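Local coordinates for protein cellulosomal scaffoldin (Bacteroides cellulosolvens, PDB 1TYJ) that probably binds type-II dockerin modules through this cohesin module, a beta sandwich of the scaffoldin that helps to assemble the cellulosome, at residues 86-91 against 111-116; 142-147 against 159-164; 28-33 against 103-108. All blocks are in the same frame, centred on the assembly; numbering follows the deposited sequence.

Contact 1: residues 86-91 against 111-116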
# COMPACT_ATOMS: atom_id res chain seq x y z
N LEU A 86 -3.95 4.07 7.60
CA LEU A 86 -2.96 3.00 7.56
C LEU A 86 -1.60 3.62 7.27
O LEU A 86 -1.49 4.44 6.38
CB LEU A 86 -3.28 2.01 6.44
CG LEU A 86 -4.63 1.29 6.59
CD1 LEU A 86 -4.97 0.57 5.29
CD2 LEU A 86 -4.62 0.34 7.78
N ASN A 87 -0.55 3.19 7.96
CA ASN A 87 0.79 3.72 7.68
C ASN A 87 1.72 2.51 7.79
O ASN A 87 1.79 1.88 8.87
CB ASN A 87 1.21 4.77 8.70
CG ASN A 87 2.56 5.43 8.37
OD1 ASN A 87 2.94 5.59 7.22
ND2 ASN A 87 3.28 5.81 9.38
N PHE A 88 2.39 2.17 6.69
CA PHE A 88 3.24 0.99 6.72
C PHE A 88 4.28 1.08 5.63
O PHE A 88 4.18 1.91 4.70
CB PHE A 88 2.38 -0.29 6.53
CG PHE A 88 1.57 -0.31 5.23
CD1 PHE A 88 2.07 -0.97 4.09
CD2 PHE A 88 0.33 0.35 5.16
CE1 PHE A 88 1.34 -1.00 2.89
CE2 PHE A 88 -0.40 0.35 3.96
CZ PHE A 88 0.09 -0.32 2.83
N GLY A 89 5.26 0.21 5.69
CA GLY A 89 6.30 0.26 4.68
C GLY A 89 7.13 -1.00 4.75
O GLY A 89 7.05 -1.77 5.73
N ARG A 90 7.97 -1.18 3.73
CA ARG A 90 8.89 -2.30 3.69
C ARG A 90 10.09 -1.90 2.86
O ARG A 90 9.95 -1.20 1.84
CB ARG A 90 8.22 -3.55 3.08
CG ARG A 90 9.16 -4.78 2.99
CD ARG A 90 8.32 -6.01 2.63
NE ARG A 90 9.16 -7.17 2.30
CZ ARG A 90 9.48 -8.13 3.18
NH1 ARG A 90 9.06 -8.05 4.45
NH2 ARG A 90 10.21 -9.18 2.79
N LEU A 91 11.27 -2.27 3.31
CA LEU A 91 12.50 -1.90 2.58
C LEU A 91 13.59 -2.93 2.75
O LEU A 91 13.64 -3.66 3.74
CB LEU A 91 12.98 -0.52 3.01
CG LEU A 91 13.34 -0.38 4.47
CD1 LEU A 91 14.78 -0.72 4.79
CD2 LEU A 91 13.04 1.08 4.86
N ALA A 111 2.33 -4.61 -2.06
CA ALA A 111 1.52 -4.85 -0.85
C ALA A 111 0.11 -5.05 -1.30
O ALA A 111 -0.28 -4.60 -2.41
CB ALA A 111 1.57 -3.63 0.09
N LYS A 112 -0.68 -5.67 -0.43
CA LYS A 112 -2.12 -5.74 -0.65
C LYS A 112 -2.83 -5.47 0.66
O LYS A 112 -2.42 -5.97 1.69
CB LYS A 112 -2.58 -7.10 -1.16
CG LYS A 112 -1.73 -7.66 -2.31
CD LYS A 112 -2.19 -9.03 -2.69
CE LYS A 112 -1.26 -9.59 -3.73
NZ LYS A 112 -1.60 -11.01 -4.06
N VAL A 113 -3.93 -4.74 0.59
CA VAL A 113 -4.72 -4.47 1.78
C VAL A 113 -6.13 -4.90 1.49
O VAL A 113 -6.76 -4.44 0.53
CB VAL A 113 -4.73 -2.98 2.12
CG1 VAL A 113 -5.62 -2.68 3.32
CG2 VAL A 113 -3.33 -2.46 2.38
N THR A 114 -6.63 -5.84 2.28
CA THR A 114 -8.02 -6.28 2.17
C THR A 114 -8.84 -5.55 3.22
O THR A 114 -8.38 -5.35 4.37
CB THR A 114 -8.10 -7.82 2.41
OG1 THR A 114 -7.29 -8.50 1.43
CG2 THR A 114 -9.53 -8.37 2.32
N PHE A 115 -10.06 -5.18 2.83
CA PHE A 115 -11.04 -4.55 3.70
C PHE A 115 -12.31 -5.40 3.73
O PHE A 115 -12.70 -5.96 2.70
CB PHE A 115 -11.45 -3.19 3.15
CG PHE A 115 -10.33 -2.20 3.02
CD1 PHE A 115 -9.57 -2.12 1.85
CD2 PHE A 115 -10.06 -1.29 4.05
CE1 PHE A 115 -8.53 -1.16 1.72
CE2 PHE A 115 -9.04 -0.36 3.93
CZ PHE A 115 -8.29 -0.28 2.76
N LYS A 116 -12.92 -5.54 4.91
CA LYS A 116 -14.26 -6.11 5.01
C LYS A 116 -15.24 -4.95 4.92
O LYS A 116 -15.05 -3.90 5.55
CB LYS A 116 -14.45 -6.93 6.30
CG LYS A 116 -15.89 -7.42 6.53
CD LYS A 116 -16.10 -8.05 7.91
CE LYS A 116 -15.48 -9.42 8.00
NZ LYS A 116 -15.91 -10.12 9.28
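Leu86 and Phe88 meet Ala111, Val113 and Phe115 in the core of the cohesin beta sandwich, where strand 85-92 of one sheet faces strand 108-117 of the other. The two short segments run 10.0 Å apart at closest approach and 154° from one another in direction, and no hydrogen bond joins them, as expected of strands that face each other through side chains. The ends of Leu86 and Val113 meet head-on, Leu86 CD1 3.9 Å from Val113 CG1. The same methyl also approaches the far end of the neighbouring ring, where Leu86 CD1 lies 4.3 Å from Phe115 CZ. With CG of Phe88 between the backbone N and the carbonyl carbon (chi1 58°), the ring turns toward strand 108-117, bringing CE1 and CZ to Ala111 and Val113. Its edge meets the alanine methyl, with Phe88 CE1 3.8 Å from Ala111 CB near the ring plane, while Phe88 CZ stands 4.1 Å from Val113 CG2 at an oblique approach. Val113 thus divides its branches, CG1 going to the leucine and CG2 to the phenylalanine. Within its own sheet, Phe88 is hydrogen-bonded through its backbone to Phe35 of strand 30-38. All five touching side chains are buried and apolar, so the sheets are joined here by dispersion and the hydrophobic effect, with no polar group to satisfy.

Contact 2: residues 142-147 against 159-164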
# COMPACT_ATOMS: atom_id res chain seq x y z
N ASP A 142 2.33 12.69 -2.29
CA ASP A 142 0.94 12.23 -2.15
C ASP A 142 0.85 11.00 -1.23
O ASP A 142 0.22 9.98 -1.57
CB ASP A 142 0.32 11.94 -3.53
CG ASP A 142 0.13 13.21 -4.36
OD1 ASP A 142 0.26 14.32 -3.77
OD2 ASP A 142 -0.10 13.10 -5.58
N GLY A 143 1.47 11.10 -0.04
CA GLY A 143 1.39 10.02 0.94
C GLY A 143 2.25 8.82 0.62
O GLY A 143 2.00 7.71 1.14
N THR A 144 3.26 8.98 -0.23
CA THR A 144 4.16 7.85 -0.55
C THR A 144 5.64 8.29 -0.48
O THR A 144 5.96 9.44 -0.77
CB THR A 144 3.89 7.31 -1.99
OG1 THR A 144 4.34 8.25 -2.98
CG2 THR A 144 2.39 6.99 -2.18
N MET A 145 6.51 7.35 -0.14
CA MET A 145 7.95 7.57 -0.24
C MET A 145 8.47 6.34 -0.96
O MET A 145 8.11 5.22 -0.59
CB MET A 145 8.59 7.70 1.14
CG MET A 145 8.01 8.84 1.95
SD MET A 145 8.64 8.80 3.64
CE MET A 145 10.04 9.82 3.45
N LEU A 146 9.32 6.55 -1.96
CA LEU A 146 9.94 5.46 -2.70
C LEU A 146 11.44 5.66 -2.72
O LEU A 146 11.90 6.80 -2.88
CB LEU A 146 9.42 5.41 -4.14
CG LEU A 146 7.90 5.24 -4.37
CD1 LEU A 146 7.63 5.25 -5.90
CD2 LEU A 146 7.38 3.90 -3.75
N PHE A 147 12.18 4.57 -2.66
CA PHE A 147 13.64 4.62 -2.61
C PHE A 147 14.26 3.70 -3.61
O PHE A 147 13.65 2.69 -4.02
CB PHE A 147 14.11 4.23 -1.19
CG PHE A 147 13.55 5.15 -0.15
CD1 PHE A 147 12.30 4.90 0.42
CD2 PHE A 147 14.25 6.30 0.20
CE1 PHE A 147 11.74 5.82 1.36
CE2 PHE A 147 13.72 7.20 1.15
CZ PHE A 147 12.47 6.95 1.70
N TYR A 159 7.91 10.51 -10.27
CA TYR A 159 6.77 9.60 -10.31
C TYR A 159 5.49 10.25 -9.87
O TYR A 159 5.48 11.34 -9.24
CB TYR A 159 7.04 8.30 -9.51
CG TYR A 159 6.97 8.47 -8.02
CD1 TYR A 159 5.83 8.09 -7.31
CD2 TYR A 159 8.06 8.99 -7.32
CE1 TYR A 159 5.79 8.21 -5.93
CE2 TYR A 159 8.03 9.14 -5.92
CZ TYR A 159 6.90 8.75 -5.24
OH TYR A 159 6.86 8.90 -3.89
N LYS A 160 4.40 9.58 -10.22
CA LYS A 160 3.08 10.06 -9.87
C LYS A 160 2.34 8.99 -9.08
O LYS A 160 2.64 7.81 -9.20
CB LYS A 160 2.27 10.36 -11.12
CG LYS A 160 1.90 9.14 -11.95
CD LYS A 160 1.00 9.51 -13.12
CE LYS A 160 1.37 8.76 -14.41
NZ LYS A 160 0.74 7.42 -14.55
N VAL A 161 1.39 9.41 -8.27
CA VAL A 161 0.57 8.46 -7.51
C VAL A 161 -0.81 8.44 -8.14
O VAL A 161 -1.52 9.46 -8.16
CB VAL A 161 0.51 8.87 -6.01
CG1 VAL A 161 -0.46 7.98 -5.20
CG2 VAL A 161 1.91 8.88 -5.41
N VAL A 162 -1.21 7.29 -8.68
CA VAL A 162 -2.55 7.15 -9.26
C VAL A 162 -3.50 6.70 -8.17
O VAL A 162 -3.37 5.61 -7.64
CB VAL A 162 -2.57 6.19 -10.44
CG1 VAL A 162 -4.00 6.16 -11.11
CG2 VAL A 162 -1.46 6.59 -11.47
N GLN A 163 -4.46 7.55 -7.83
CA GLN A 163 -5.34 7.26 -6.67
C GLN A 163 -6.26 6.08 -6.97
O GLN A 163 -6.70 5.93 -8.10
CB GLN A 163 -6.16 8.54 -6.32
CG GLN A 163 -5.32 9.72 -5.76
CD GLN A 163 -4.70 9.42 -4.38
OE1 GLN A 163 -5.18 8.53 -3.63
NE2 GLN A 163 -3.64 10.15 -4.04
N PRO A 164 -6.57 5.24 -5.95
CA PRO A 164 -7.48 4.13 -6.17
C PRO A 164 -8.87 4.52 -6.69
O PRO A 164 -9.37 5.67 -6.48
CB PRO A 164 -7.63 3.52 -4.78
CG PRO A 164 -6.27 3.83 -4.09
CD PRO A 164 -6.01 5.26 -4.59
O HOH W 1 -2.22 11.51 -6.33
O HOH W 2 1.24 12.28 -7.76
O HOH W 3 9.31 9.45 -2.54
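Tyr159 and Thr144 make the direct polar contact between these segments. The two side chains pass alongside, running opposite ways, and Tyr159 OH lies 2.8 Å from Thr144 OG1, which arrives at the ring edge in the ring plane; the geometry fits a hydrogen bond given by the phenol, although its proton has another possible acceptor. Thr144 OG1 is also hydrogen-bonded to Val141 O. It stands between the backbone N and the carbonyl carbon (chi1 71°), a rotation that turns it toward Tyr159 OH and also against Val161 CG2.

Water extends this polar set. Water 3, likewise in the ring plane, bonds to Tyr159 OH and accepts from Leu146 N. Asp142 OD2 receives protons from two more waters: water 2 takes the N-H of Val161, and water 1 gives to Val161 O and accepts from Gln163 NE2. The carboxylate is thereby tied by solvent to both backbone polar groups of Val161, which no direct bond from the aspartate reaches.

In the sandwich, strand 144-148 belongs to the sheet containing strand 30-38, whereas strand 160-161 pairs parallel with strand 2-7 of the other sheet.

Leu146 CD1 sits over the centre of the Tyr159 ring in a CH-pi contact, 3.5 Å from the centroid and 12° off the normal. Val161 CG2 faces the end of Thr144, 3.5 Å from Thr144 OG1 and a little farther from its methyl, and Val161 CG2 also lies 3.9 Å from Asp142 CB. With an alanine at Tyr159, Leu146 CD1 would probably face a gap where the ring had been, and Thr144 OG1 and water 3 would be likely to lose their phenolic partner. Val3 of strand 2-7 touches both Leu146 and Tyr159.

Contact 3: residues 28-33 against 103-108. With EDO (1,2-ethanediol), chain C; EDO (1,2-ethanediol), chain B.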
# COMPACT_ATOMS: atom_id res chain seq x y z
N THR A 28 12.89 2.92 -10.99
CA THR A 28 14.20 2.35 -11.20
C THR A 28 14.90 1.86 -9.93
O THR A 28 14.98 2.59 -8.93
CB THR A 28 15.08 3.33 -11.98
OG1 THR A 28 14.44 3.59 -13.24
CG2 THR A 28 16.49 2.73 -12.23
N ASN A 29 15.41 0.62 -9.95
CA ASN A 29 16.23 0.07 -8.84
C ASN A 29 15.51 0.19 -7.49
O ASN A 29 16.14 0.43 -6.45
CB ASN A 29 17.61 0.75 -8.77
CG ASN A 29 18.42 0.58 -10.04
OD1 ASN A 29 19.29 1.42 -10.35
ND2 ASN A 29 18.16 -0.51 -10.77
N PHE A 30 14.19 -0.02 -7.54
CA PHE A 30 13.32 0.07 -6.36
C PHE A 30 13.80 -0.77 -5.18
O PHE A 30 13.95 -2.02 -5.28
CB PHE A 30 11.92 -0.39 -6.79
CG PHE A 30 10.92 -0.43 -5.68
CD1 PHE A 30 10.34 -1.64 -5.30
CD2 PHE A 30 10.53 0.76 -5.03
CE1 PHE A 30 9.34 -1.69 -4.29
CE2 PHE A 30 9.56 0.72 -4.00
CZ PHE A 30 8.97 -0.54 -3.63
N SER A 31 13.91 -0.13 -4.01
CA SER A 31 14.41 -0.84 -2.81
C SER A 31 13.47 -0.75 -1.60
O SER A 31 13.74 -1.38 -0.56
CB SER A 31 15.79 -0.30 -2.37
OG SER A 31 15.57 0.98 -1.78
N GLY A 32 12.40 0.03 -1.69
CA GLY A 32 11.52 0.14 -0.54
C GLY A 32 10.52 1.26 -0.64
O GLY A 32 10.65 2.16 -1.47
N TYR A 33 9.51 1.21 0.22
CA TYR A 33 8.45 2.24 0.19
C TYR A 33 7.95 2.49 1.59
O TYR A 33 8.16 1.67 2.50
CB TYR A 33 7.23 1.80 -0.68
CG TYR A 33 6.45 0.68 -0.01
CD1 TYR A 33 5.38 0.99 0.84
CD2 TYR A 33 6.83 -0.66 -0.13
CE1 TYR A 33 4.70 -0.01 1.56
CE2 TYR A 33 6.14 -1.68 0.57
CZ TYR A 33 5.08 -1.34 1.42
OH TYR A 33 4.38 -2.31 2.11
N LYS A 103 19.55 -8.03 -10.06
CA LYS A 103 18.11 -8.19 -10.33
C LYS A 103 17.32 -6.99 -9.77
O LYS A 103 16.56 -7.16 -8.83
CB LYS A 103 17.60 -9.50 -9.73
CG LYS A 103 18.23 -10.77 -10.33
CD LYS A 103 17.59 -12.01 -9.69
CE LYS A 103 18.44 -13.24 -9.90
NZ LYS A 103 17.73 -14.53 -9.70
N PRO A 104 17.54 -5.78 -10.33
CA PRO A 104 16.84 -4.60 -9.84
C PRO A 104 15.34 -4.71 -10.10
O PRO A 104 14.92 -5.09 -11.22
CB PRO A 104 17.43 -3.45 -10.66
CG PRO A 104 17.94 -4.14 -11.95
CD PRO A 104 18.44 -5.45 -11.46
N GLU A 105 14.56 -4.37 -9.07
CA GLU A 105 13.12 -4.36 -9.17
C GLU A 105 12.63 -3.00 -9.64
O GLU A 105 13.32 -2.02 -9.45
CB GLU A 105 12.52 -4.76 -7.80
CG GLU A 105 13.04 -6.13 -7.35
CD GLU A 105 12.66 -6.52 -5.94
OE1 GLU A 105 11.75 -5.88 -5.31
OE2 GLU A 105 13.32 -7.47 -5.43
N SER A 106 11.46 -2.94 -10.27
CA SER A 106 10.97 -1.67 -10.80
C SER A 106 9.48 -1.74 -11.03
O SER A 106 8.82 -0.73 -11.03
CB SER A 106 11.69 -1.28 -12.09
OG SER A 106 11.61 -2.30 -13.09
N THR A 107 8.94 -2.93 -11.19
CA THR A 107 7.51 -3.05 -11.54
C THR A 107 6.90 -4.29 -10.94
O THR A 107 7.48 -5.38 -11.00
CB THR A 107 7.26 -3.01 -13.09
OG1 THR A 107 7.74 -1.78 -13.61
CG2 THR A 107 5.76 -3.14 -13.42
N GLY A 108 5.74 -4.13 -10.33
CA GLY A 108 5.07 -5.27 -9.72
C GLY A 108 4.34 -4.94 -8.43
O GLY A 108 4.39 -3.79 -7.97
C1 EDO C . 13.25 0.36 -14.89
O1 EDO C . 14.54 0.97 -14.70
C2 EDO C . 12.28 1.35 -15.53
O2 EDO C . 12.22 2.55 -14.74
C1 EDO B . 10.83 6.92 -10.84
O1 EDO B . 9.97 6.26 -11.78
C2 EDO B . 12.15 7.12 -11.55
O2 EDO B . 12.64 5.82 -11.92
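Phe30 and Glu105 join the start of strand 30-38 to the loop that follows helix 95-100. Phe30 N donates to Glu105 O at 2.9 Å, a bent bond with an N-H...O angle of 135° and the donor tilted 33° from the carbonyl plane. The Phe30 side chain begins close to the same carbonyl oxygen: its CB is 3.4 Å from Glu105 O and 4.3 Å from Ser106 CA. From there CG goes anti to the backbone N (chi1 177°), leading the ring away from the loop. Phe30 CD1 remains 4.5 Å from Glu105 OE1, an oblique and distant approach, while the backbone N of Gly32 stands above one ring face, off its centre.

Beside this pair, the amide end of Asn29 lies alongside the Pro104 ring, with ND2 nearest CB. Thr28 N gives a straight hydrogen bond of 3.1 Å to O2 of the chain B ethanediol. Thr28 OG1 shares another, of 2.9 Å, with O2 of the chain C ethanediol; both molecules probably come from the crystallisation liquor.

The carboxylate of Glu105 is held by Tyr92 OH and Leu67 N. Tyr98 of helix 95-100 hydrogen-bonds through its hydroxyl to both Phe30 O and Glu105 N, bringing the helix to the junction, while the Phe30 side chain packs on Val110 of strand 108-117 and Leu146 of strand 144-148.

How the contacts relate
Contact 3 adjoins both of the others through strand 30-38, which lies between strands 85-92 and 144-148 in one sheet. Toward contact 1, Tyr33 N is 2.9 Å from Arg90 O, and the Tyr33 hydroxyl packs against Phe88 and Ala111. Toward contact 2, Ser31 N lies 2.8 Å from Phe147 O, and Tyr33 CB packs on Leu146. Contacts 1 and 2 do not touch; their centres are about 14 Å apart and their nearest atoms about 6 Å. The centres of contacts 1 and 3 are about 17 Å apart. The chain B ethanediol held by Thr28 also comes within about 4 Å of the Tyr159 side chain, at nearest atoms, so it is bound at contact 3 and lies near contact 2.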